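PDB 4O7K: protein osa from Shigella flexneri, which suppresses the oncogenicity of Agrobacterium tumefaciens and acts as a plasmid fertility inhibition factor of the ParB/Srx superfamily. Local coordinates for residues 81-84 against 88-91; 31-36 against 68-73; 101-106 against 147-152; 53-58 against 108-113. The protein carries 1 engineered substitution. All coordinates share one frame; numbering follows the deposited sequence.

In the fold
Contact 4 is the buried one: the end of helix 103-112 lies on strand 55-58 of the mixed sheet through aromatic, methionine and water-bridged backbone contacts. Contact 3, partly buried, uses the start of that helix, about 11 Å away between centres, and there a tyrosine and a histidine meet beside a bound phosphate. Contact 2 lies at the surface, apolar around one tyrosine ring, and joins an outermost strand of the mixed sheet, with Pro-33 in the loop before it, to the middle strand of the antiparallel sheet; it touches contact 3 through a probable Gly-73 N to Ala-152 O hydrogen bond. Contact 1, partly buried, folds one loop back on itself through leucine methyls, an alanine methyl and a bridging water.

Contact 1: 81-84 against 88-91; sequences LALG and SQAC
Leu-81 and Leu-83 meet the returning chain at Cys-91 and Gln-89 from a type I beta turn, Leu-81 to Gly-84, at the end of helix 73-81. The turn closes with a backbone bond from Gly-84 N to Leu-81 O, 3.1 Å long, and Gly-84 then leaves helical geometry with a positive phi of 101°. Along the side chain of Leu-83, CB heads for 88-91 and CG continues that way without touching it. The chain then forks: the CD1 branch arrives 3.8 Å from Gln-89 CB and lies equally near the backbone atom Gln-89 O, while CD2 turns from the segment. Thr-126, Ile-128 and Ala-133 of the neighbouring strands pack on the same leucine. On Leu-81 it is again one branch that touches, CD2 standing 3.6 Å from Cys-91 O and 4.0 Å from Cys-91 CB. Ala-90, between Gln-89 and Cys-91 in sequence, rests its CB 3.6 Å from Gly-84 O. That carbonyl also takes a hydrogen bond from a water, which in turn accepts one from Cys-91 N. The bridge has legs of 2.9 Å from the water to Gly-84 O and 2.7 Å to Cys-91 N, and bends near-tetrahedrally, about 111°, at the water oxygen.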
loop_
_atom_site.group_PDB
_atom_site.type_symbol
_atom_site.label_atom_id
_atom_site.label_comp_id
_atom_site.label_asym_id
_atom_site.label_seq_id
_atom_site.Cartn_x
_atom_site.Cartn_y
_atom_site.Cartn_z
ATOM N N LEU A 81 1.713 -9.526 -6.054
ATOM C CA LEU A 81 1.990 -10.927 -6.332
ATOM C C LEU A 81 2.114 -11.190 -7.837
ATOM O O LEU A 81 2.781 -12.135 -8.253
ATOM C CB LEU A 81 0.901 -11.818 -5.738
ATOM C CG LEU A 81 0.954 -12.006 -4.224
ATOM C CD1 LEU A 81 -0.349 -12.608 -3.726
ATOM C CD2 LEU A 81 2.131 -12.875 -3.812
ATOM N N ALA A 82 1.485 -10.346 -8.650
ATOM C CA ALA A 82 1.520 -10.526 -10.102
ATOM C C ALA A 82 2.890 -10.169 -10.703
ATOM O O ALA A 82 3.140 -10.383 -11.894
ATOM C CB ALA A 82 0.417 -9.705 -10.761
ATOM N N LEU A 83 3.781 -9.635 -9.876
ATOM C CA LEU A 83 5.152 -9.423 -10.285
ATOM C C LEU A 83 5.821 -10.763 -10.567
ATOM O O LEU A 83 6.765 -10.838 -11.340
ATOM C CB LEU A 83 5.948 -8.679 -9.216
ATOM C CG LEU A 83 6.073 -7.164 -9.245
ATOM C CD1 LEU A 83 7.253 -6.748 -8.364
ATOM C CD2 LEU A 83 6.214 -6.627 -10.657
ATOM N N GLY A 84 5.335 -11.815 -9.919
ATOM C CA GLY A 84 5.921 -13.132 -10.069
ATOM C C GLY A 84 6.811 -13.469 -8.892
ATOM O O GLY A 84 6.961 -12.656 -7.980
ATOM N N SER A 88 13.359 -9.545 -7.821
ATOM C CA SER A 88 13.965 -9.101 -6.578
ATOM C C SER A 88 12.927 -8.380 -5.690
ATOM O O SER A 88 13.103 -8.268 -4.474
ATOM C CB SER A 88 15.145 -8.171 -6.847
ATOM O OG SER A 88 14.691 -6.869 -7.173
ATOM N N GLN A 89 11.861 -7.876 -6.305
ATOM C CA GLN A 89 10.776 -7.246 -5.543
ATOM C C GLN A 89 9.622 -8.211 -5.312
ATOM O O GLN A 89 8.529 -7.786 -4.945
ATOM C CB GLN A 89 10.271 -5.983 -6.254
ATOM C CG GLN A 89 11.355 -4.924 -6.428
ATOM C CD GLN A 89 10.815 -3.531 -6.738
ATOM O OE1 GLN A 89 11.489 -2.528 -6.500
ATOM N NE2 GLN A 89 9.607 -3.468 -7.281
ATOM N N ALA A 90 9.864 -9.504 -5.522
ATOM C CA ALA A 90 8.833 -10.529 -5.318
ATOM C C ALA A 90 8.134 -10.379 -3.963
ATOM O O ALA A 90 8.770 -10.169 -2.937
ATOM C CB ALA A 90 9.424 -11.916 -5.433
ATOM N N CYS A 91 6.818 -10.490 -3.970
ATOM C CA CYS A 91 6.047 -10.341 -2.738
ATOM C C CYS A 91 5.957 -11.654 -1.973
ATOM O O CYS A 91 5.479 -12.656 -2.513
ATOM C CB CYS A 91 4.655 -9.836 -3.061
ATOM S SG CYS A 91 3.674 -9.514 -1.605
HETATM O O HOH W 1 5.524 -10.836 -6.281
#

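Contact 2: 31-36 against 68-73; sequences ELPQIV and IVYVNG
Pro-33 and Tyr-70 are the closest pair of backbone positions, with 8.4 Å between Pro-33 CA and Tyr-70 CA, and the two chains run in roughly opposite senses; a gap of this width can be crossed by side chains but not by backbone bonding. Tyr-70 does most of the bridging. Its CG lies beside the backbone N and anti to the carbonyl carbon (chi1 -62°), which directs the ring toward 31-36. Pro-33 meets the ring with the tip of its pyrrolidine: CG is 3.8 Å from Tyr-70 CD1 and 4.0 Å from Tyr-70 CE1, an oblique approach. Ile-68, two residues back on the same strand, lays CG2 over one face of the Tyr-70 ring, 4.0 Å above the plane and toward the rim, on the opposite side of that plane from Pro-33 CG. At the far end, Ile-35 CD1 comes within 4.2 Å of Tyr-70 OH. The hydroxyl itself is hydrogen-bonded to Trp-45 NE1, and the Trp-45 ring meets that of Tyr-70 nearly at right angles. Further partners are Leu-182 of helix 179-189 and Pro-155. The arrangement is that of two sheets meeting through side chains: the loop residue Pro-33 and Ile-35 of the edge strand 34-35 of the mixed sheet pack on 67-72, the middle strand of the three-stranded antiparallel sheet.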
loop_
_atom_site.group_PDB
_atom_site.type_symbol
_atom_site.label_atom_id
_atom_site.label_comp_id
_atom_site.label_asym_id
_atom_site.label_seq_id
_atom_site.Cartn_x
_atom_site.Cartn_y
_atom_site.Cartn_z
ATOM N N GLU A 31 -12.777 0.276 5.717
ATOM C CA GLU A 31 -12.264 1.282 6.634
ATOM C C GLU A 31 -11.218 2.144 5.925
ATOM O O GLU A 31 -10.190 1.645 5.463
ATOM C CB GLU A 31 -11.668 0.632 7.889
ATOM C CG GLU A 31 -12.629 -0.295 8.618
ATOM C CD GLU A 31 -12.690 -0.017 10.106
ATOM O OE1 GLU A 31 -11.745 0.614 10.627
ATOM O OE2 GLU A 31 -13.686 -0.420 10.752
ATOM N N LEU A 32 -11.495 3.440 5.864
ATOM C CA LEU A 32 -10.641 4.424 5.205
ATOM C C LEU A 32 -9.607 5.050 6.137
ATOM O O LEU A 32 -9.867 5.249 7.334
ATOM C CB LEU A 32 -11.497 5.548 4.608
ATOM C CG LEU A 32 -12.254 5.368 3.285
ATOM C CD1 LEU A 32 -13.255 4.251 3.350
ATOM C CD2 LEU A 32 -12.952 6.659 2.858
ATOM N N PRO A 33 -8.430 5.395 5.587
ATOM C CA PRO A 33 -7.522 6.233 6.375
ATOM C C PRO A 33 -8.195 7.574 6.672
ATOM O O PRO A 33 -8.998 8.041 5.869
ATOM C CB PRO A 33 -6.289 6.395 5.475
ATOM C CG PRO A 33 -6.726 5.987 4.105
ATOM C CD PRO A 33 -7.857 5.001 4.290
ATOM N N GLN A 34 -7.892 8.163 7.823
ATOM C CA GLN A 34 -8.503 9.429 8.209
ATOM C C GLN A 34 -7.463 10.534 8.216
ATOM O O GLN A 34 -6.458 10.443 8.927
ATOM C CB GLN A 34 -9.161 9.318 9.588
ATOM C CG GLN A 34 -10.197 8.215 9.689
ATOM C CD GLN A 34 -10.643 7.987 11.128
ATOM O OE1 GLN A 34 -9.917 8.303 12.070
ATOM N NE2 GLN A 34 -11.832 7.430 11.297
ATOM N N ILE A 35 -7.694 11.572 7.419
ATOM C CA ILE A 35 -6.813 12.725 7.450
ATOM C C ILE A 35 -6.972 13.414 8.800
ATOM O O ILE A 35 -8.089 13.700 9.215
ATOM C CB ILE A 35 -7.113 13.704 6.321
ATOM C CG1 ILE A 35 -6.655 13.100 4.986
ATOM C CG2 ILE A 35 -6.397 15.022 6.578
ATOM C CD1 ILE A 35 -6.972 13.951 3.794
ATOM N N VAL A 36 -5.865 13.647 9.496
ATOM C CA VAL A 36 -5.956 14.229 10.836
ATOM C C VAL A 36 -5.084 15.453 11.010
ATOM O O VAL A 36 -4.050 15.584 10.366
ATOM C CB VAL A 36 -5.569 13.208 11.939
ATOM C CG1 VAL A 36 -6.657 12.156 12.108
ATOM C CG2 VAL A 36 -4.209 12.574 11.649
ATOM N N ILE A 68 -1.537 10.900 -4.945
ATOM C CA ILE A 68 -1.896 9.905 -3.951
ATOM C C ILE A 68 -2.991 8.996 -4.491
ATOM O O ILE A 68 -3.966 9.453 -5.090
ATOM C CB ILE A 68 -2.344 10.567 -2.639
ATOM C CG1 ILE A 68 -1.116 11.147 -1.917
ATOM C CG2 ILE A 68 -3.055 9.552 -1.752
ATOM C CD1 ILE A 68 -1.443 12.298 -0.999
ATOM N N VAL A 69 -2.807 7.699 -4.286
ATOM C CA VAL A 69 -3.842 6.726 -4.569
ATOM C C VAL A 69 -4.162 5.974 -3.275
ATOM O O VAL A 69 -3.264 5.456 -2.600
ATOM C CB VAL A 69 -3.419 5.726 -5.662
ATOM C CG1 VAL A 69 -4.569 4.791 -6.006
ATOM C CG2 VAL A 69 -2.926 6.480 -6.908
ATOM N N TYR A 70 -5.436 5.945 -2.919
ATOM C CA TYR A 70 -5.884 5.125 -1.797
ATOM C C TYR A 70 -6.177 3.746 -2.336
ATOM O O TYR A 70 -7.046 3.587 -3.196
ATOM C CB TYR A 70 -7.124 5.715 -1.135
ATOM C CG TYR A 70 -6.880 7.082 -0.552
ATOM C CD1 TYR A 70 -6.060 7.248 0.558
ATOM C CD2 TYR A 70 -7.448 8.208 -1.126
ATOM C CE1 TYR A 70 -5.819 8.502 1.085
ATOM C CE2 TYR A 70 -7.208 9.460 -0.617
ATOM C CZ TYR A 70 -6.404 9.600 0.493
ATOM O OH TYR A 70 -6.184 10.849 0.999
ATOM N N VAL A 71 -5.453 2.743 -1.858
ATOM C CA VAL A 71 -5.621 1.429 -2.454
ATOM C C VAL A 71 -6.318 0.449 -1.532
ATOM O O VAL A 71 -6.194 0.493 -0.305
ATOM C CB VAL A 71 -4.263 0.804 -2.918
ATOM C CG1 VAL A 71 -3.563 1.724 -3.916
ATOM C CG2 VAL A 71 -3.359 0.513 -1.740
ATOM N N ASN A 72 -7.092 -0.418 -2.160
ATOM C CA ASN A 72 -7.628 -1.597 -1.527
ATOM C C ASN A 72 -6.465 -2.537 -1.229
ATOM O O ASN A 72 -5.834 -3.065 -2.153
ATOM C CB ASN A 72 -8.659 -2.239 -2.462
ATOM C CG ASN A 72 -9.270 -3.496 -1.897
ATOM O OD1 ASN A 72 -8.588 -4.325 -1.293
ATOM N ND2 ASN A 72 -10.570 -3.657 -2.113
ATOM N N GLY A 73 -6.166 -2.737 0.051
ATOM C CA GLY A 73 -5.044 -3.582 0.448
ATOM C C GLY A 73 -4.977 -4.941 -0.234
ATOM O O GLY A 73 -3.919 -5.343 -0.731
#

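Contact 3: 101-106 against 147-152; sequences RKYPSS and LAHEVA. With PO4 (phosphate ion), chain C; PO4 (phosphate ion), chain B.
Tyr-103 reaches His-149 because its CG stands anti to the backbone N (chi1 -167°), carrying the ring from the first turn of helix 103-112 toward the end of helix 140-148; His-149 answers with CG beside its own N (chi1 -77°), swinging the imidazole to meet it. Tyr-103 OH lies 3.2 Å from His-149 CE1 and 3.6 Å from Ala-148 CB, both oblique to the tyrosine ring. The histidine sits where the helix stops in a Schellman motif: Glu-150 has a positive phi, Glu-150 N bonds Leu-147 O at 3.0 Å, and Val-151 N reaches back to Leu-146 O. ND1 of His-149 is bonded to Trp-145 O, which, with the stack on Trp-145, restrains the ring's rotation and presents NE2 to a phosphate. His-149 NE2 donates to O2 of the chain C phosphate over 2.7 Å, nearly straight at 165°, with the oxygen in the ring plane. His-52 NE2 and Trp-145 NE1 also bond this ion; both phosphates probably come from the crystallisation liquor. Lys-102, its chain bent near the end, puts NZ 2.8 Å from O2 of the chain B phosphate, alongside Thr-141 and Arg-142 at the start of helix 140-148.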
loop_
_atom_site.group_PDB
_atom_site.type_symbol
_atom_site.label_atom_id
_atom_site.label_comp_id
_atom_site.label_asym_id
_atom_site.label_seq_id
_atom_site.Cartn_x
_atom_site.Cartn_y
_atom_site.Cartn_z
ATOM N N ARG A 101 13.900 -9.187 6.433
ATOM C CA ARG A 101 14.971 -8.703 7.304
ATOM C C ARG A 101 14.747 -7.273 7.792
ATOM O O ARG A 101 15.224 -6.907 8.867
ATOM C CB ARG A 101 16.329 -8.803 6.596
ATOM C CG ARG A 101 16.528 -7.803 5.471
ATOM C CD ARG A 101 17.754 -6.922 5.700
ATOM N NE ARG A 101 18.060 -6.097 4.530
ATOM C CZ ARG A 101 18.523 -4.850 4.588
ATOM N NH1 ARG A 101 18.767 -4.180 3.469
ATOM N NH2 ARG A 101 18.742 -4.270 5.760
ATOM N N LYS A 102 14.018 -6.480 7.027
ATOM C CA LYS A 102 13.744 -5.109 7.399
ATOM C C LYS A 102 12.487 -4.891 8.180
ATOM O O LYS A 102 12.182 -3.816 8.550
ATOM C CB LYS A 102 13.698 -4.238 6.177
ATOM C CG LYS A 102 14.950 -4.328 5.371
ATOM C CD LYS A 102 14.824 -3.602 4.056
ATOM C CE LYS A 102 14.971 -2.123 4.252
ATOM N NZ LYS A 102 14.002 -1.429 3.381
ATOM N N TYR A 103 11.757 -5.941 8.395
ATOM C CA TYR A 103 10.428 -5.845 8.994
ATOM C C TYR A 103 10.452 -5.378 10.460
ATOM O O TYR A 103 9.590 -4.585 10.859
ATOM C CB TYR A 103 9.708 -7.195 8.877
ATOM C CG TYR A 103 8.215 -7.168 9.164
ATOM C CD1 TYR A 103 7.732 -7.271 10.466
ATOM C CD2 TYR A 103 7.289 -7.077 8.130
ATOM C CE1 TYR A 103 6.365 -7.269 10.734
ATOM C CE2 TYR A 103 5.934 -7.079 8.386
ATOM C CZ TYR A 103 5.473 -7.173 9.694
ATOM O OH TYR A 103 4.120 -7.175 9.948
ATOM N N PRO A 104 11.416 -5.875 11.275
ATOM C CA PRO A 104 11.444 -5.341 12.647
ATOM C C PRO A 104 11.697 -3.835 12.681
ATOM O O PRO A 104 11.113 -3.136 13.505
ATOM C CB PRO A 104 12.601 -6.109 13.295
ATOM C CG PRO A 104 12.642 -7.407 12.555
ATOM C CD PRO A 104 12.327 -7.029 11.128
ATOM N N SER A 105 12.550 -3.346 11.787
ATOM C CA SER A 105 12.820 -1.917 11.705
ATOM C C SER A 105 11.563 -1.156 11.295
ATOM O O SER A 105 11.277 -0.090 11.819
ATOM C CB SER A 105 13.951 -1.638 10.715
ATOM O OG SER A 105 14.108 -0.247 10.514
ATOM N N SER A 106 10.810 -1.706 10.350
ATOM C CA SER A 106 9.559 -1.074 9.954
ATOM C C SER A 106 8.544 -1.071 11.108
ATOM O O SER A 106 7.905 -0.048 11.399
ATOM C CB SER A 106 8.972 -1.784 8.735
ATOM O OG SER A 106 7.824 -1.096 8.271
ATOM N N LEU A 147 0.105 -4.758 5.046
ATOM C CA LEU A 147 -0.599 -5.916 4.505
ATOM C C LEU A 147 -0.731 -7.036 5.544
ATOM O O LEU A 147 -1.815 -7.603 5.736
ATOM C CB LEU A 147 0.116 -6.418 3.256
ATOM C CG LEU A 147 -0.057 -5.517 2.036
ATOM C CD1 LEU A 147 0.702 -6.115 0.857
ATOM C CD2 LEU A 147 -1.546 -5.335 1.713
ATOM N N ALA A 148 0.369 -7.332 6.227
ATOM C CA ALA A 148 0.376 -8.392 7.233
ATOM C C ALA A 148 -0.524 -8.023 8.405
ATOM O O ALA A 148 -1.074 -8.902 9.069
ATOM C CB ALA A 148 1.802 -8.675 7.716
ATOM N N HIS A 149 -0.694 -6.724 8.647
ATOM C CA HIS A 149 -1.570 -6.265 9.737
ATOM C C HIS A 149 -3.000 -6.018 9.266
ATOM O O HIS A 149 -3.840 -5.528 10.025
ATOM C CB HIS A 149 -1.013 -4.996 10.379
ATOM C CG HIS A 149 0.136 -5.248 11.301
ATOM N ND1 HIS A 149 1.442 -5.290 10.869
ATOM C CD2 HIS A 149 0.171 -5.484 12.635
ATOM C CE1 HIS A 149 2.234 -5.539 11.897
ATOM N NE2 HIS A 149 1.488 -5.654 12.982
ATOM N N GLU A 150 -3.273 -6.376 8.015
ATOM C CA GLU A 150 -4.624 -6.281 7.467
ATOM C C GLU A 150 -5.184 -4.859 7.495
ATOM O O GLU A 150 -6.362 -4.657 7.775
ATOM C CB GLU A 150 -5.578 -7.204 8.230
ATOM C CG GLU A 150 -5.048 -8.605 8.476
ATOM C CD GLU A 150 -5.305 -9.527 7.315
ATOM O OE1 GLU A 150 -5.905 -9.068 6.316
ATOM O OE2 GLU A 150 -4.918 -10.715 7.400
ATOM N N VAL A 151 -4.342 -3.868 7.240
ATOM C CA VAL A 151 -4.850 -2.518 7.049
ATOM C C VAL A 151 -5.667 -2.515 5.754
ATOM O O VAL A 151 -5.145 -2.857 4.678
ATOM C CB VAL A 151 -3.718 -1.490 6.988
ATOM C CG1 VAL A 151 -4.279 -0.103 6.746
ATOM C CG2 VAL A 151 -2.909 -1.546 8.275
ATOM N N ALA A 152 -6.948 -2.160 5.862
ATOM C CA ALA A 152 -7.900 -2.346 4.761
ATOM C C ALA A 152 -7.593 -1.481 3.540
ATOM O O ALA A 152 -7.639 -1.948 2.390
ATOM C CB ALA A 152 -9.314 -2.062 5.246
HETATM P P PO4 C . 3.824 -5.098 15.572
HETATM O O1 PO4 C . 4.560 -5.413 14.278
HETATM O O2 PO4 C . 2.437 -5.695 15.533
HETATM O O3 PO4 C . 4.566 -5.673 16.755
HETATM O O4 PO4 C . 3.732 -3.603 15.750
HETATM P P PO4 B . 11.020 0.184 3.522
HETATM O O1 PO4 B . 11.754 1.382 2.991
HETATM O O2 PO4 B . 11.362 -1.027 2.690
HETATM O O3 PO4 B . 11.377 -0.046 4.969
HETATM O O4 PO4 B . 9.523 0.402 3.442
#

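Contact 4: 53-58 against 108-113; sequences PDAFMT and AHFAVG
Phe-110 presents its ring to Ala-55 and Met-57, while Trp-145 stacks on it from helix 140-148. Ala-55 CB and Met-57 CE both come in obliquely, and the Met-57 sulfur lies at the ring's edge: SD is 5.5 Å from the centroid of the Phe-110 ring and 84° off its normal, a Met-aromatic contact. This is helix-on-sheet packing, the C-terminal end of helix 103-112 against strand 55-58 of the mixed sheet, with Val-118 of the adjacent parallel strand touching both Met-57 and Phe-110. The three contacting positions are spread along one rim of the ring. Phe-110 CD1 is 3.9 Å from Ala-55 CB, CE1 lies next to Met-57 CG, and Phe-110 CZ is 4.0 Å from Met-57 CE. The methionine bends at its last torsion (chi3 84°), which curls the methyl to that spot. A second aromatic, Phe-56, works on the helix end instead: Phe-56 CD1 approaches Gly-113 C at 3.8 Å, again obliquely. Gly-113 has just left helical geometry with a phi of 106°; at these backbone angles a CB would be jammed against the preceding carbonyl O, and with no side chain the Gly-113 backbone comes near the Phe-56 ring. Two waters join the backbones beside these contacts. Phe-110 O accepts hydrogen bonds from both; one also donates to Asp-54 O over 3.0 Å, whereas the other sits 2.8 Å from Phe-110 O and receives the N-H of Phe-56, with Phe-56 N 2.9 Å from that water's oxygen.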
loop_
_atom_site.group_PDB
_atom_site.type_symbol
_atom_site.label_atom_id
_atom_site.label_comp_id
_atom_site.label_asym_id
_atom_site.label_seq_id
_atom_site.Cartn_x
_atom_site.Cartn_y
_atom_site.Cartn_z
ATOM N N PRO A 53 -2.757 -1.090 17.990
ATOM C CA PRO A 53 -2.735 0.373 18.055
ATOM C C PRO A 53 -2.769 1.010 16.663
ATOM O O PRO A 53 -2.221 0.442 15.712
ATOM C CB PRO A 53 -1.409 0.669 18.757
ATOM C CG PRO A 53 -1.143 -0.545 19.583
ATOM C CD PRO A 53 -1.663 -1.696 18.770
ATOM N N ASP A 54 -3.411 2.171 16.557
ATOM C CA ASP A 54 -3.449 2.932 15.312
ATOM C C ASP A 54 -2.072 3.087 14.700
ATOM O O ASP A 54 -1.082 3.195 15.422
ATOM C CB ASP A 54 -4.023 4.335 15.543
ATOM C CG ASP A 54 -5.438 4.313 16.064
ATOM O OD1 ASP A 54 -6.124 3.285 15.888
ATOM O OD2 ASP A 54 -5.871 5.348 16.615
ATOM N N ALA A 55 -2.014 3.117 13.373
ATOM C CA ALA A 55 -0.799 3.512 12.673
ATOM C C ALA A 55 -0.999 4.907 12.091
ATOM O O ALA A 55 -2.137 5.344 11.882
ATOM C CB ALA A 55 -0.446 2.506 11.574
ATOM N N PHE A 56 0.106 5.609 11.857
ATOM C CA PHE A 56 0.066 6.923 11.230
ATOM C C PHE A 56 1.068 6.997 10.083
ATOM O O PHE A 56 2.192 6.506 10.199
ATOM C CB PHE A 56 0.354 8.023 12.252
ATOM C CG PHE A 56 -0.722 8.169 13.286
ATOM C CD1 PHE A 56 -0.740 7.347 14.402
ATOM C CD2 PHE A 56 -1.727 9.112 13.134
ATOM C CE1 PHE A 56 -1.749 7.469 15.357
ATOM C CE2 PHE A 56 -2.740 9.244 14.095
ATOM C CZ PHE A 56 -2.747 8.421 15.203
ATOM N N MET A 57 0.652 7.605 8.974
ATOM C CA MET A 57 1.526 7.789 7.832
ATOM C C MET A 57 1.432 9.217 7.332
ATOM O O MET A 57 0.477 9.928 7.653
ATOM C CB MET A 57 1.184 6.793 6.714
ATOM C CG MET A 57 1.284 5.337 7.152
ATOM S SD MET A 57 1.170 4.196 5.758
ATOM C CE MET A 57 2.878 4.229 5.226
ATOM N N THR A 58 2.422 9.630 6.542
ATOM C CA THR A 58 2.493 11.003 6.073
ATOM C C THR A 58 2.987 11.095 4.632
ATOM O O THR A 58 3.727 10.235 4.165
ATOM C CB THR A 58 3.423 11.856 6.961
ATOM O OG1 THR A 58 3.453 13.196 6.460
ATOM C CG2 THR A 58 4.843 11.286 6.959
ATOM N N ALA A 108 9.072 -1.144 14.230
ATOM C CA ALA A 108 9.531 -0.179 15.228
ATOM C C ALA A 108 9.102 1.235 14.870
ATOM O O ALA A 108 8.618 1.973 15.721
ATOM C CB ALA A 108 11.042 -0.244 15.377
ATOM N N HIS A 109 9.278 1.625 13.610
ATOM C CA HIS A 109 8.877 2.967 13.190
ATOM C C HIS A 109 7.368 3.112 13.301
ATOM O O HIS A 109 6.870 4.135 13.767
ATOM C CB HIS A 109 9.332 3.278 11.758
ATOM C CG HIS A 109 9.233 4.733 11.400
ATOM N ND1 HIS A 109 9.563 5.221 10.154
ATOM C CD2 HIS A 109 8.847 5.805 12.134
ATOM C CE1 HIS A 109 9.387 6.530 10.134
ATOM N NE2 HIS A 109 8.952 6.909 11.323
ATOM N N PHE A 110 6.639 2.076 12.895
ATOM C CA PHE A 110 5.172 2.114 12.983
ATOM C C PHE A 110 4.693 2.169 14.434
ATOM O O PHE A 110 3.562 2.578 14.717
ATOM C CB PHE A 110 4.540 0.901 12.288
ATOM C CG PHE A 110 4.236 1.121 10.824
ATOM C CD1 PHE A 110 3.192 1.950 10.431
ATOM C CD2 PHE A 110 4.985 0.484 9.838
ATOM C CE1 PHE A 110 2.903 2.149 9.077
ATOM C CE2 PHE A 110 4.705 0.684 8.483
ATOM C CZ PHE A 110 3.666 1.511 8.103
ATOM N N ALA A 111 5.556 1.751 15.352
ATOM C CA ALA A 111 5.180 1.682 16.760
ATOM C C ALA A 111 5.111 3.069 17.392
ATOM O O ALA A 111 4.375 3.279 18.366
ATOM C CB ALA A 111 6.158 0.789 17.526
ATOM N N VAL A 112 5.855 4.022 16.836
ATOM C CA VAL A 112 5.957 5.346 17.451
ATOM C C VAL A 112 4.649 6.130 17.439
ATOM O O VAL A 112 4.217 6.640 18.481
ATOM C CB VAL A 112 7.043 6.193 16.778
ATOM C CG1 VAL A 112 7.012 7.610 17.325
ATOM C CG2 VAL A 112 8.399 5.559 17.007
ATOM N N GLY A 113 4.020 6.242 16.272
ATOM C CA GLY A 113 2.727 6.902 16.194
ATOM C C GLY A 113 2.755 8.281 15.569
ATOM O O GLY A 113 3.618 8.575 14.735
HETATM O O HOH W 2 1.299 1.314 15.495
HETATM O O HOH W 3 2.499 4.671 13.208
#